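Local coordinates for protein cGAS/DncV-like nucleotidyltransferase in E. coli homolog (Elizabethkingia meningoseptica ATCC 13253 = NBRC 12535, PDB 6E0O) that makes cyclic dinucleotide second messengers from nucleoside triphosphates with magnesium, and probably serves as the signal-producing enzyme of a CBASS antiphage defence system, at residues S12-S16 against N55-S60. Numbering follows the deposited sequence.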
loop_
_atom_site.group_PDB
_atom_site.type_symbol
_atom_site.label_atom_id
_atom_site.label_comp_id
_atom_site.label_asym_id
_atom_site.label_seq_id
_atom_site.Cartn_x
_atom_site.Cartn_y
_atom_site.Cartn_z
ATOM N N SER A 12 16.366 -0.936 5.050
ATOM C CA SER A 12 15.718 -1.668 3.981
ATOM C C SER A 12 14.966 -2.891 4.475
ATOM O O SER A 12 14.292 -3.538 3.671
ATOM C CB SER A 12 16.753 -2.103 2.945
ATOM O OG SER A 12 17.489 -3.210 3.424
ATOM N N ARG A 13 15.078 -3.232 5.756
ATOM C CA ARG A 13 14.467 -4.451 6.268
ATOM C C ARG A 13 13.005 -4.227 6.646
ATOM O O ARG A 13 12.645 -3.159 7.143
ATOM C CB ARG A 13 15.238 -4.932 7.498
ATOM C CG ARG A 13 16.693 -5.293 7.212
ATOM C CD ARG A 13 16.741 -6.562 6.378
ATOM N NE ARG A 13 18.088 -7.015 6.032
ATOM C CZ ARG A 13 18.674 -6.813 4.853
ATOM N NH1 ARG A 13 18.052 -6.133 3.889
ATOM N NH2 ARG A 13 19.892 -7.294 4.639
ATOM N N PRO A 14 12.149 -5.235 6.457
ATOM C CA PRO A 14 10.779 -5.131 6.975
ATOM C C PRO A 14 10.818 -5.057 8.491
ATOM O O PRO A 14 11.625 -5.723 9.143
ATOM C CB PRO A 14 10.103 -6.429 6.514
ATOM C CG PRO A 14 11.030 -7.085 5.590
ATOM C CD PRO A 14 12.416 -6.540 5.831
ATOM N N VAL A 15 9.933 -4.244 9.056
ATOM C CA VAL A 15 9.878 -4.113 10.509
ATOM C C VAL A 15 8.710 -4.896 11.101
ATOM O O VAL A 15 8.909 -5.724 11.995
ATOM C CB VAL A 15 9.910 -2.633 10.925
ATOM C CG1 VAL A 15 9.764 -2.501 12.420
ATOM C CG2 VAL A 15 11.215 -1.990 10.464
ATOM N N SER A 16 7.500 -4.643 10.622
ATOM C CA SER A 16 6.325 -5.437 10.968
ATOM C C SER A 16 6.019 -6.385 9.817
ATOM O O SER A 16 6.147 -6.009 8.650
ATOM C CB SER A 16 5.114 -4.524 11.160
ATOM O OG SER A 16 5.259 -3.650 12.261
ATOM N N ASN A 55 6.411 -2.858 5.311
ATOM C CA ASN A 55 6.291 -2.143 6.578
ATOM C C ASN A 55 7.655 -1.717 7.102
ATOM O O ASN A 55 8.601 -2.504 7.102
ATOM C CB ASN A 55 5.706 -3.066 7.642
ATOM C CG ASN A 55 4.219 -3.129 7.613
ATOM O OD1 ASN A 55 3.539 -2.104 7.583
ATOM N ND2 ASN A 55 3.691 -4.342 7.619
ATOM N N VAL A 56 7.740 -0.485 7.603
ATOM C CA VAL A 56 9.001 0.011 8.151
ATOM C C VAL A 56 8.816 0.595 9.545
ATOM O O VAL A 56 9.719 1.245 10.083
ATOM C CB VAL A 56 9.666 1.034 7.211
ATOM C CG1 VAL A 56 9.902 0.418 5.846
ATOM C CG2 VAL A 56 8.813 2.292 7.083
ATOM N N ARG A 57 7.663 0.356 10.151
ATOM C CA ARG A 57 7.391 0.859 11.486
ATOM C C ARG A 57 6.924 -0.277 12.374
ATOM O O ARG A 57 6.243 -1.204 11.924
ATOM C CB ARG A 57 6.356 1.987 11.455
ATOM C CG ARG A 57 6.887 3.223 10.743
ATOM C CD ARG A 57 6.056 4.453 11.026
ATOM N NE ARG A 57 6.865 5.536 11.586
ATOM C CZ ARG A 57 6.467 6.800 11.677
ATOM N NH1 ARG A 57 5.269 7.150 11.232
ATOM N NH2 ARG A 57 7.269 7.715 12.205
ATOM N N GLN A 58 7.312 -0.208 13.641
ATOM C CA GLN A 58 6.888 -1.220 14.594
ATOM C C GLN A 58 5.385 -1.126 14.813
ATOM O O GLN A 58 4.806 -0.035 14.818
ATOM C CB GLN A 58 7.598 -1.019 15.931
ATOM C CG GLN A 58 9.086 -1.302 15.908
ATOM C CD GLN A 58 9.658 -1.460 17.306
ATOM O OE1 GLN A 58 9.213 -0.806 18.251
ATOM N NE2 GLN A 58 10.639 -2.344 17.447
ATOM N N ASN A 59 4.753 -2.282 14.986
ATOM C CA ASN A 59 3.345 -2.344 15.369
ATOM C C ASN A 59 2.450 -1.650 14.346
ATOM O O ASN A 59 1.477 -0.988 14.707
ATOM C CB ASN A 59 3.138 -1.756 16.769
ATOM C CG ASN A 59 1.996 -2.406 17.509
ATOM O OD1 ASN A 59 1.998 -3.619 17.720
ATOM N ND2 ASN A 59 1.018 -1.604 17.920
ATOM N N SER A 60 2.767 -1.811 13.063
ATOM C CA SER A 60 2.035 -1.111 12.016
ATOM C C SER A 60 0.599 -1.618 11.895
ATOM O O SER A 60 0.310 -2.795 12.124
ATOM C CB SER A 60 2.731 -1.309 10.665
ATOM O OG SER A 60 4.009 -0.706 10.615
HETATM O O HOH W 1 6.590 -5.714 5.975
#
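V15 and N55 join two irregular loops through one direct backbone hydrogen bond, V15 N to N55 O at 2.9 Å, close to straight. The neighbouring P14 CA sends a CA-H...O contact to the same oxygen. A water donates to S16 O and accepts from N55 N, and so bridges the two backbones.

The side chain of S16 enters the type II beta turn R57-S60. Its hydroxyl lies beside its own backbone N (chi1 -65°) and is used in both directions. S16 OG donates to R57 O at 2.7 Å, in the carbonyl plane. In return S60 N donates to S16 OG at 3.2 Å, almost linearly (176°). The serine thus links the first and last residues of the turn. S60 OG also donates to R57 O, at 2.6 Å, but from above the carbonyl plane. R57 O is therefore held by two hydroxyls. S16 N is buried here and has no hydrogen-bond partner in the model.

The side-chain amide of N55 reaches back to 12-16. N55 ND2 donates to S16 O at 3.1 Å, bent and well above the carbonyl plane. Its other end, OD1, bonds S49, a residue of the probable GTP site, so the amide has a partner at both ends. V15 lies alongside the R57-Q58 backbone. Its CG1, anti to the backbone N (chi1 176°), packs 3.8 Å from Q58 CG, while CG2 rests on the carbonyl of V56.

The contact lies at the surface, near the magnesium site. It joins the loop between helices 5-11 and 21-38 to the one leading from helix 48-52 into strand 62-68, which carries D63, a probable magnesium ligand. Y50 of helix 48-52 packs against S16 and N55, and helix 188-205 packs against V56 through R194 and Y201.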